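Local coordinates for protein BauA (Acinetobacter baumannii, PDB 6HCP) that serves as the outer-membrane receptor for ferric preacinetobactin and probably carries this siderophore-bound iron into the cell as a TonB-dependent transporter, at residues A216-Q220 and K271-L275; I266-A272 and N678-W682; N672-N678 and A694-M699. All coordinates share one frame; numbering follows the deposited sequence.

Contact 1. Residues A216-Q220 and K271-L275. With EDO (1,2-ethanediol), chain B.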
loop_
_atom_site.group_PDB
_atom_site.type_symbol
_atom_site.label_atom_id
_atom_site.label_comp_id
_atom_site.label_asym_id
_atom_site.label_seq_id
_atom_site.Cartn_x
_atom_site.Cartn_y
_atom_site.Cartn_z
ATOM N N ALA A 216 5.938 -13.611 4.510
ATOM C CA ALA A 216 4.877 -12.654 4.205
ATOM C C ALA A 216 3.501 -13.248 4.484
ATOM O O ALA A 216 2.522 -12.531 4.632
ATOM C CB ALA A 216 4.995 -12.179 2.789
ATOM N N VAL A 217 3.417 -14.575 4.557
ATOM C CA VAL A 217 2.181 -15.232 4.904
ATOM C C VAL A 217 2.031 -15.238 6.430
ATOM O O VAL A 217 3.007 -15.505 7.135
ATOM C CB VAL A 217 2.154 -16.652 4.302
ATOM C CG1 VAL A 217 1.019 -17.509 4.840
ATOM C CG2 VAL A 217 2.085 -16.579 2.783
ATOM N N ASN A 218 0.789 -15.138 6.920
ATOM C CA ASN A 218 0.523 -15.238 8.371
ATOM C C ASN A 218 1.078 -16.552 8.934
ATOM O O ASN A 218 0.805 -17.622 8.400
ATOM C CB ASN A 218 -0.964 -15.184 8.711
ATOM C CG ASN A 218 -1.617 -13.848 8.414
ATOM O OD1 ASN A 218 -0.945 -12.839 8.230
ATOM N ND2 ASN A 218 -2.938 -13.839 8.355
ATOM N N ASP A 219 1.833 -16.443 10.035
ATOM C CA ASP A 219 2.315 -17.585 10.819
ATOM C C ASP A 219 3.202 -18.515 9.971
ATOM O O ASP A 219 3.397 -19.675 10.324
ATOM C CB ASP A 219 1.166 -18.443 11.338
ATOM C CG ASP A 219 0.340 -17.759 12.414
ATOM O OD1 ASP A 219 0.905 -16.881 13.107
ATOM O OD2 ASP A 219 -0.889 -18.025 12.458
ATOM N N GLN A 220 3.799 -17.978 8.911
ATOM C CA GLN A 220 4.749 -18.743 8.104
ATOM C C GLN A 220 6.138 -18.157 8.316
ATOM O O GLN A 220 6.307 -16.962 8.281
ATOM C CB GLN A 220 4.354 -18.668 6.633
ATOM C CG GLN A 220 5.176 -19.565 5.722
ATOM C CD GLN A 220 4.638 -19.517 4.311
ATOM O OE1 GLN A 220 5.031 -18.666 3.518
ATOM N NE2 GLN A 220 3.680 -20.395 4.010
ATOM N N LYS A 271 -8.092 -13.300 2.101
ATOM C CA LYS A 271 -7.022 -12.360 1.772
ATOM C C LYS A 271 -5.721 -13.136 1.547
ATOM O O LYS A 271 -5.489 -14.211 2.145
ATOM C CB LYS A 271 -6.914 -11.262 2.840
ATOM C CG LYS A 271 -6.690 -11.719 4.262
ATOM C CD LYS A 271 -6.631 -10.528 5.227
ATOM C CE LYS A 271 -6.447 -10.942 6.672
ATOM N NZ LYS A 271 -5.197 -11.721 6.868
ATOM N N ALA A 272 -4.838 -12.523 0.758
ATOM C CA ALA A 272 -3.714 -13.215 0.143
ATOM C C ALA A 272 -2.722 -13.745 1.184
ATOM O O ALA A 272 -2.016 -14.720 0.904
ATOM C CB ALA A 272 -3.043 -12.310 -0.865
ATOM N N ASP A 273 -2.663 -13.143 2.389
ATOM C CA ASP A 273 -1.669 -13.554 3.378
ATOM C C ASP A 273 -2.230 -14.617 4.339
ATOM O O ASP A 273 -1.568 -14.998 5.270
ATOM C CB ASP A 273 -1.081 -12.366 4.156
ATOM C CG ASP A 273 -2.111 -11.509 4.878
ATOM O OD1 ASP A 273 -3.309 -11.817 4.789
ATOM O OD2 ASP A 273 -1.709 -10.504 5.493
ATOM N N THR A 274 -3.394 -15.184 4.029
ATOM C CA THR A 274 -4.010 -16.225 4.834
ATOM C C THR A 274 -3.224 -17.537 4.653
ATOM O O THR A 274 -2.983 -17.944 3.545
ATOM C CB THR A 274 -5.474 -16.419 4.424
ATOM O OG1 THR A 274 -6.181 -15.177 4.506
ATOM C CG2 THR A 274 -6.197 -17.471 5.228
ATOM N N LEU A 275 -3.030 -18.272 5.748
ATOM C CA LEU A 275 -2.496 -19.623 5.710
ATOM C C LEU A 275 -3.646 -20.598 5.978
ATOM O O LEU A 275 -4.255 -20.568 7.031
ATOM C CB LEU A 275 -1.405 -19.776 6.768
ATOM C CG LEU A 275 -0.793 -21.169 6.833
ATOM C CD1 LEU A 275 -0.120 -21.528 5.513
ATOM C CD2 LEU A 275 0.175 -21.282 7.993
HETATM C C1 EDO B . -4.389 -16.073 8.211
HETATM O O1 EDO B . -3.612 -17.239 8.438
HETATM C C2 EDO B . -5.432 -16.117 9.301
HETATM O O2 EDO B . -5.409 -17.500 9.673
#
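Leu275 reaches across to the turn at Val217-Gln220, and its side chain can be followed atom by atom. CB carries the first layer of contact: it sits 3.5 Å from Asn218 O and 3.8 Å from Val217 CG1, with the two side chains crossing at about a right angle. CG is held anti to the backbone N (chi1 179°), which carries the branch on along the turn. From there CD2 comes to 3.7 Å from Asn218 O, and CD1 heads for the amide end of Gln220, 4.2 Å from NE2. That amide is already engaged, through bonds to Ser97 and Gly253. Behind Leu275, the peptide N points at an ethanediol, a likely remnant of the crystallisation liquor, and gives O1 a nearly straight 2.9 Å hydrogen bond.

One backbone bond spans the two loops. Asn218 N donates to Asp273 O over 2.9 Å, almost linear at 169° and in the carbonyl plane, while Val217 CG1 lies beside the same oxygen. Asn218 is the second residue of a type II turn whose own bond runs from Gln220 N to Val217 O, which leaves Asn218 N to bond across; on the other side of the contact, Lys271-Thr274 forms a type I turn whose first carbonyl takes both N and OG1 of Thr274. The lysine folds back at its last torsion (chi4 59°) and forms a salt bridge with Asp273 OD1, 2.8 Å from NZ on the syn side but well out of the carboxylate plane.

Two loops that by the barrel's topology probably lie on its extracellular side are joined here. With the lysine's charge probably met largely by the aspartate of its own turn, what crosses between them is one nearly straight backbone hydrogen bond and a small apolar patch.

Contact 2. Residues I266-A272 and N678-W682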
loop_
_atom_site.group_PDB
_atom_site.type_symbol
_atom_site.label_atom_id
_atom_site.label_comp_id
_atom_site.label_asym_id
_atom_site.label_seq_id
_atom_site.Cartn_x
_atom_site.Cartn_y
_atom_site.Cartn_z
ATOM N N ILE A 266 -16.198 -23.517 -5.370
ATOM C CA ILE A 266 -15.034 -22.759 -4.953
ATOM C C ILE A 266 -15.509 -21.423 -4.393
ATOM O O ILE A 266 -16.022 -20.582 -5.122
ATOM C CB ILE A 266 -14.050 -22.551 -6.118
ATOM C CG1 ILE A 266 -13.547 -23.894 -6.652
ATOM C CG2 ILE A 266 -12.892 -21.655 -5.693
ATOM C CD1 ILE A 266 -12.839 -23.833 -7.958
ATOM N N PRO A 267 -15.329 -21.175 -3.092
ATOM C CA PRO A 267 -15.702 -19.884 -2.523
ATOM C C PRO A 267 -14.633 -18.835 -2.844
ATOM O O PRO A 267 -13.524 -19.147 -3.308
ATOM C CB PRO A 267 -15.760 -20.175 -1.023
ATOM C CG PRO A 267 -14.689 -21.227 -0.840
ATOM C CD PRO A 267 -14.693 -22.059 -2.117
ATOM N N LYS A 268 -14.996 -17.572 -2.652
ATOM C CA LYS A 268 -14.078 -16.492 -2.894
ATOM C C LYS A 268 -12.833 -16.646 -2.030
ATOM O O LYS A 268 -12.900 -17.093 -0.885
ATOM C CB LYS A 268 -14.779 -15.158 -2.639
ATOM C CG LYS A 268 -15.806 -14.823 -3.707
ATOM C CD LYS A 268 -16.058 -13.329 -3.838
ATOM C CE LYS A 268 -17.401 -13.022 -4.453
ATOM N NZ LYS A 268 -17.455 -13.593 -5.809
ATOM N N PRO A 269 -11.639 -16.352 -2.593
ATOM C CA PRO A 269 -10.399 -16.504 -1.847
ATOM C C PRO A 269 -10.358 -15.550 -0.658
ATOM O O PRO A 269 -10.783 -14.408 -0.758
ATOM C CB PRO A 269 -9.295 -16.193 -2.864
ATOM C CG PRO A 269 -9.971 -15.416 -3.957
ATOM C CD PRO A 269 -11.421 -15.866 -3.965
ATOM N N PRO A 270 -9.930 -16.042 0.516
ATOM C CA PRO A 270 -9.562 -15.181 1.641
ATOM C C PRO A 270 -8.429 -14.244 1.224
ATOM O O PRO A 270 -7.815 -14.428 0.161
ATOM C CB PRO A 270 -9.048 -16.156 2.717
ATOM C CG PRO A 270 -9.605 -17.492 2.309
ATOM C CD PRO A 270 -9.679 -17.460 0.798
ATOM N N LYS A 271 -8.092 -13.300 2.101
ATOM C CA LYS A 271 -7.022 -12.360 1.772
ATOM C C LYS A 271 -5.721 -13.136 1.547
ATOM O O LYS A 271 -5.489 -14.211 2.145
ATOM C CB LYS A 271 -6.914 -11.262 2.840
ATOM C CG LYS A 271 -6.690 -11.719 4.262
ATOM C CD LYS A 271 -6.631 -10.528 5.227
ATOM C CE LYS A 271 -6.447 -10.942 6.672
ATOM N NZ LYS A 271 -5.197 -11.721 6.868
ATOM N N ALA A 272 -4.838 -12.523 0.758
ATOM C CA ALA A 272 -3.714 -13.215 0.143
ATOM C C ALA A 272 -2.722 -13.745 1.184
ATOM O O ALA A 272 -2.016 -14.720 0.904
ATOM C CB ALA A 272 -3.043 -12.310 -0.865
ATOM N N ASN A 678 -1.415 -6.886 -3.939
ATOM C CA ASN A 678 -1.833 -7.860 -2.905
ATOM C C ASN A 678 -3.085 -8.614 -3.358
ATOM O O ASN A 678 -3.998 -8.860 -2.567
ATOM C CB ASN A 678 -2.050 -7.204 -1.545
ATOM C CG ASN A 678 -1.972 -8.177 -0.396
ATOM O OD1 ASN A 678 -1.221 -9.159 -0.440
ATOM N ND2 ASN A 678 -2.805 -7.950 0.609
ATOM N N LYS A 679 -3.102 -8.997 -4.634
ATOM C CA LYS A 679 -4.191 -9.743 -5.192
ATOM C C LYS A 679 -4.304 -11.105 -4.505
ATOM O O LYS A 679 -3.351 -11.870 -4.482
ATOM C CB LYS A 679 -3.979 -9.933 -6.692
ATOM C CG LYS A 679 -5.046 -10.762 -7.397
ATOM C CD LYS A 679 -6.422 -10.107 -7.436
ATOM C CE LYS A 679 -7.412 -10.892 -8.274
ATOM N NZ LYS A 679 -8.805 -10.476 -7.995
ATOM N N ALA A 680 -5.519 -11.432 -4.056
ATOM C CA ALA A 680 -5.870 -12.769 -3.549
ATOM C C ALA A 680 -6.364 -13.622 -4.723
ATOM O O ALA A 680 -7.302 -13.239 -5.417
ATOM C CB ALA A 680 -6.923 -12.654 -2.476
ATOM N N TYR A 681 -5.722 -14.767 -4.947
ATOM C CA TYR A 681 -6.179 -15.674 -5.994
ATOM C C TYR A 681 -5.917 -17.124 -5.598
ATOM O O TYR A 681 -4.936 -17.438 -4.895
ATOM C CB TYR A 681 -5.490 -15.349 -7.324
ATOM C CG TYR A 681 -3.996 -15.535 -7.335
ATOM C CD1 TYR A 681 -3.150 -14.524 -6.903
ATOM C CD2 TYR A 681 -3.414 -16.720 -7.782
ATOM C CE1 TYR A 681 -1.771 -14.656 -6.954
ATOM C CE2 TYR A 681 -2.035 -16.875 -7.812
ATOM C CZ TYR A 681 -1.210 -15.829 -7.427
ATOM O OH TYR A 681 0.146 -15.977 -7.400
ATOM N N TRP A 682 -6.799 -18.000 -6.090
ATOM C CA TRP A 682 -6.621 -19.456 -6.060
ATOM C C TRP A 682 -5.831 -19.868 -7.303
ATOM O O TRP A 682 -6.129 -19.416 -8.396
ATOM C CB TRP A 682 -7.973 -20.182 -6.090
ATOM C CG TRP A 682 -8.901 -19.941 -4.943
ATOM C CD1 TRP A 682 -10.175 -19.447 -5.021
ATOM C CD2 TRP A 682 -8.732 -20.421 -3.597
ATOM N NE1 TRP A 682 -10.765 -19.496 -3.787
ATOM C CE2 TRP A 682 -9.912 -20.092 -2.897
ATOM C CE3 TRP A 682 -7.663 -20.996 -2.891
ATOM C CZ2 TRP A 682 -10.109 -20.464 -1.571
ATOM C CZ3 TRP A 682 -7.850 -21.341 -1.573
ATOM C CH2 TRP A 682 -9.058 -21.073 -0.924
HETATM O O HOH W 1 -5.491 -9.914 -0.408
#
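The indole of Trp682 takes a proline on one face: Pro269 CB stands 3.9 Å from the centroid of the indole's five-membered ring and 16° off its normal, a CH-pi contact displaced toward the rim. At the edge, nearly in the ring plane, Pro267 O accepts from Trp682 NE1 at 2.8 Å, nearly in line with the C=O, which satisfies the indole N-H and helps to hold the ring's rotation. Pro270 CD approaches Trp682 CZ2 obliquely at 3.8 Å, the two side chains crossing at about a right angle. Ile266 slides past the tryptophan in the opposite direction and brings its CG2 to 3.6 Å from Trp682 CD1. With chi1 at -62°, CG of Trp682 is anti to its own carbonyl carbon and the ring reaches into the proline-rich run.

Residues 267-271 have the extended backbone angles of polyproline II, and they belong to a long loop of the TonB-dependent receptor barrel. The partner run follows strand 665-674, in the last loop before the final strand. Leu692 touches Pro269 and Trp682 alike, while Val646 of strand 645-662 packs on the indole too.

Further along, Ala680 CB nestles against Pro270 O at 3.3 Å and lies 4.2 Å from Ala272 CB, two small methyls that let the backbones come close. A water beside them accepts from Ala272 N and donates to Asn678 O, at 2.9 and 2.8 Å. Lys268 and Lys679 find their partners outside the contact: Lys268 forms a salt bridge with Asp219 of the third subunit and Lys679 one with Asp183 of the same subunit.

Contact 3. Residues N672-N678 and A694-M699; sequences NIYNLTN and APRTYM. With C8E ((hydroxyethyloxy)tri(ethyloxy)octane), chain C; EDO (1,2-ethanediol), chain K; PO4 (phosphate ion), chain D.
Arg696 lays its side chain against the turn at Asn675-Asn678. Its chain runs anti from the backbone N and then bends at chi3 (-66°), which brings the guanidinium side-on to Leu676 O. NE and NH2 both grip that one oxygen, at 2.9 and 3.0 Å, and come from the same face of the carbonyl plane; the oxygen itself lies in the guanidinium plane. Asn678 CB covers one face of the group and C7 of the detergent C8E the opposite face. The amide of Asn678 crosses the arginine, the two flat groups 35° apart, and its OD1 takes the Arg696 backbone N at 2.9 Å. On the far side NH1 makes weak bonds to a phosphate, probably from the crystallisation liquor, that is also held by Arg696 of the second and third subunits, so three arginines gather round one anion.

Alongside, Ile673 points the same way as both Arg696 and Tyr698, with CD1 3.9 Å from Tyr698 CE2. C8E runs along the tyrosine, its C20 at the ring edge.

Here the last two strands of the barrel pair antiparallel; strand 697-705 also pairs with 173-181, closing the barrel. Asn672-Met699 and Tyr674-Thr697 are hydrogen-bonded pairs, Ile673-Tyr698 a non-hydrogen-bonded one. Residues 694-699 belong to a predicted TonB C-terminal box.

The other face of the sheet carries Asn672, Tyr674, Thr697 and Met699 and looks to the plug, where Tyr674 OH bonds to Lys75 O and Asn672 OD1 to Gln76. Met699 crosses the Tyr674 ring at about a right angle in an oblique Met-aromatic contact, SD 5.1 Å from the ring centroid. Beyond the strands, Asn675 ND2 donates to Ala694 O at 2.9 Å, fairly straight (157°) and close to its amide plane.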
loop_
_atom_site.group_PDB
_atom_site.type_symbol
_atom_site.label_atom_id
_atom_site.label_comp_id
_atom_site.label_asym_id
_atom_site.label_seq_id
_atom_site.Cartn_x
_atom_site.Cartn_y
_atom_site.Cartn_z
ATOM N N ASN A 672 12.508 -4.465 -3.716
ATOM C CA ASN A 672 11.512 -5.097 -4.589
ATOM C C ASN A 672 10.218 -5.318 -3.802
ATOM O O ASN A 672 10.257 -5.666 -2.626
ATOM C CB ASN A 672 11.972 -6.454 -5.133
ATOM C CG ASN A 672 13.125 -6.339 -6.090
ATOM O OD1 ASN A 672 14.275 -6.199 -5.650
ATOM N ND2 ASN A 672 12.782 -6.098 -7.343
ATOM N N ILE A 673 9.091 -5.056 -4.472
ATOM C CA ILE A 673 7.789 -5.448 -4.000
ATOM C C ILE A 673 7.187 -6.368 -5.060
ATOM O O ILE A 673 7.014 -5.964 -6.193
ATOM C CB ILE A 673 6.855 -4.240 -3.743
ATOM C CG1 ILE A 673 7.517 -3.177 -2.860
ATOM C CG2 ILE A 673 5.539 -4.726 -3.145
ATOM C CD1 ILE A 673 6.670 -1.934 -2.663
ATOM N N TYR A 674 6.831 -7.584 -4.639
ATOM C CA TYR A 674 6.143 -8.542 -5.490
ATOM C C TYR A 674 4.657 -8.571 -5.108
ATOM O O TYR A 674 4.329 -8.524 -3.923
ATOM C CB TYR A 674 6.832 -9.905 -5.342
ATOM C CG TYR A 674 8.195 -9.959 -5.987
ATOM C CD1 TYR A 674 8.326 -10.064 -7.360
ATOM C CD2 TYR A 674 9.353 -9.792 -5.241
ATOM C CE1 TYR A 674 9.559 -9.976 -7.979
ATOM C CE2 TYR A 674 10.603 -9.761 -5.841
ATOM C CZ TYR A 674 10.708 -9.837 -7.217
ATOM O OH TYR A 674 11.920 -9.821 -7.847
ATOM N N ASN A 675 3.801 -8.861 -6.083
ATOM C CA ASN A 675 2.354 -8.808 -5.931
ATOM C C ASN A 675 1.980 -7.494 -5.217
ATOM O O ASN A 675 1.374 -7.485 -4.150
ATOM C CB ASN A 675 1.799 -10.037 -5.212
ATOM C CG ASN A 675 0.289 -10.092 -5.274
ATOM O OD1 ASN A 675 -0.324 -9.283 -5.971
ATOM N ND2 ASN A 675 -0.317 -11.021 -4.545
ATOM N N LEU A 676 2.350 -6.378 -5.835
ATOM C CA LEU A 676 2.215 -5.081 -5.167
ATOM C C LEU A 676 0.744 -4.727 -4.915
ATOM O O LEU A 676 0.460 -4.014 -3.948
ATOM C CB LEU A 676 2.966 -4.009 -5.954
ATOM C CG LEU A 676 2.288 -3.375 -7.157
ATOM C CD1 LEU A 676 1.559 -2.106 -6.750
ATOM C CD2 LEU A 676 3.337 -3.043 -8.216
ATOM N N THR A 677 -0.188 -5.258 -5.717
ATOM C CA THR A 677 -1.620 -4.987 -5.476
ATOM C C THR A 677 -2.211 -5.921 -4.420
ATOM O O THR A 677 -3.337 -5.693 -3.969
ATOM C CB THR A 677 -2.463 -5.055 -6.754
ATOM O OG1 THR A 677 -2.604 -6.419 -7.162
ATOM C CG2 THR A 677 -1.912 -4.206 -7.877
ATOM N N ASN A 678 -1.415 -6.886 -3.939
ATOM C CA ASN A 678 -1.833 -7.860 -2.905
ATOM C C ASN A 678 -3.085 -8.614 -3.358
ATOM O O ASN A 678 -3.998 -8.860 -2.567
ATOM C CB ASN A 678 -2.050 -7.204 -1.545
ATOM C CG ASN A 678 -1.972 -8.177 -0.396
ATOM O OD1 ASN A 678 -1.221 -9.159 -0.440
ATOM N ND2 ASN A 678 -2.805 -7.950 0.609
ATOM N N ALA A 694 0.962 -16.161 -3.385
ATOM C CA ALA A 694 1.750 -15.403 -2.443
ATOM C C ALA A 694 1.190 -13.989 -2.329
ATOM O O ALA A 694 0.824 -13.373 -3.326
ATOM C CB ALA A 694 3.191 -15.370 -2.888
ATOM N N PRO A 695 1.155 -13.423 -1.108
ATOM C CA PRO A 695 0.717 -12.033 -0.919
ATOM C C PRO A 695 1.788 -11.021 -1.352
ATOM O O PRO A 695 2.916 -11.393 -1.708
ATOM C CB PRO A 695 0.531 -11.967 0.592
ATOM C CG PRO A 695 1.628 -12.859 1.120
ATOM C CD PRO A 695 1.697 -14.015 0.120
ATOM N N ARG A 696 1.457 -9.735 -1.231
ATOM C CA ARG A 696 2.442 -8.657 -1.383
ATOM C C ARG A 696 3.648 -8.971 -0.496
ATOM O O ARG A 696 3.478 -9.297 0.663
ATOM C CB ARG A 696 1.842 -7.316 -0.938
ATOM C CG ARG A 696 2.794 -6.139 -1.084
ATOM C CD ARG A 696 2.203 -4.884 -0.447
ATOM N NE ARG A 696 1.026 -4.445 -1.167
ATOM C CZ ARG A 696 -0.168 -4.148 -0.634
ATOM N NH1 ARG A 696 -0.396 -4.302 0.662
ATOM N NH2 ARG A 696 -1.122 -3.660 -1.410
ATOM N N THR A 697 4.844 -8.894 -1.074
ATOM C CA THR A 697 6.051 -9.314 -0.400
ATOM C C THR A 697 7.119 -8.243 -0.666
ATOM O O THR A 697 7.359 -7.870 -1.817
ATOM C CB THR A 697 6.516 -10.709 -0.876
ATOM O OG1 THR A 697 5.528 -11.697 -0.576
ATOM C CG2 THR A 697 7.818 -11.130 -0.244
ATOM N N TYR A 698 7.740 -7.754 0.420
ATOM C CA TYR A 698 8.808 -6.731 0.338
ATOM C C TYR A 698 10.169 -7.421 0.480
ATOM O O TYR A 698 10.330 -8.289 1.331
ATOM C CB TYR A 698 8.639 -5.673 1.438
ATOM C CG TYR A 698 7.305 -4.951 1.500
ATOM C CD1 TYR A 698 6.194 -5.530 2.097
ATOM C CD2 TYR A 698 7.167 -3.655 1.036
ATOM C CE1 TYR A 698 4.975 -4.869 2.172
ATOM C CE2 TYR A 698 5.943 -3.002 1.052
ATOM C CZ TYR A 698 4.858 -3.590 1.672
ATOM O OH TYR A 698 3.665 -2.925 1.803
ATOM N N MET A 699 11.138 -7.038 -0.356
ATOM C CA MET A 699 12.504 -7.572 -0.274
ATOM C C MET A 699 13.519 -6.428 -0.361
ATOM O O MET A 699 13.419 -5.566 -1.244
ATOM C CB MET A 699 12.785 -8.568 -1.404
ATOM C CG MET A 699 11.874 -9.811 -1.374
ATOM S SD MET A 699 12.422 -11.010 -2.604
ATOM C CE MET A 699 11.046 -12.167 -2.637
HETATM C C2 C8E C . 2.917 1.470 -3.805
HETATM C C3 C8E C . 1.745 1.803 -2.879
HETATM C C4 C8E C . 0.610 0.776 -2.998
HETATM C C5 C8E C . -0.528 1.025 -1.997
HETATM C C6 C8E C . -0.196 0.718 -0.534
HETATM C C7 C8E C . 0.381 -0.682 -0.371
HETATM C C8 C8E C . 1.910 -0.653 -0.368
HETATM O O9 C8E C . 2.336 0.503 0.355
HETATM C C10 C8E C . 3.749 0.566 0.510
HETATM C C11 C8E C . 4.194 2.007 0.312
HETATM O O12 C8E C . 5.278 2.046 -0.619
HETATM C C13 C8E C . 5.639 3.381 -0.994
HETATM C C14 C8E C . 7.159 3.555 -1.039
HETATM O O15 C8E C . 7.803 2.304 -1.312
HETATM C C16 C8E C . 8.431 1.692 -0.179
HETATM C C17 C8E C . 9.601 0.812 -0.620
HETATM O O18 C8E C . 9.948 -0.094 0.433
HETATM C C19 C8E C . 10.947 -1.030 0.041
HETATM C C20 C8E C . 10.506 -2.457 0.363
HETATM C C1 EDO K . 16.225 -4.547 -7.688
HETATM O O1 EDO K . 17.266 -5.188 -8.512
HETATM C C2 EDO K . 15.264 -3.811 -8.642
HETATM O O2 EDO K . 14.559 -4.753 -9.479
HETATM P P PO4 D . -3.180 -2.778 2.631
HETATM O O1 PO4 D . -3.903 -1.450 2.778
HETATM O O2 PO4 D . -3.671 -3.576 1.426
HETATM O O3 PO4 D . -3.334 -3.588 3.892
HETATM O O4 PO4 D . -1.712 -2.465 2.460
#

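How the contacts relate
From the N terminus, contact 1 comes first: the loop after strand 202-212 meets the loop before strand 282-297, closing a span of about fifty residues. Contact 2 opens on the run 266-272, which overlaps the second segment of contact 1 at Lys271 and Ala272, and spans some 400 residues of sequence, most of the barrel strands, to 678-682. Contact 3 opens at 672-678 before contact 2 has closed and ends at 694-699, so the two cross and share Asn678. Ala216 and Val217 of contact 1 also pack on Thr697 and Pro695 of contact 3. Together the three join early loops of the barrel to its last hairpin, with contacts 2 and 3 both facing the third subunit.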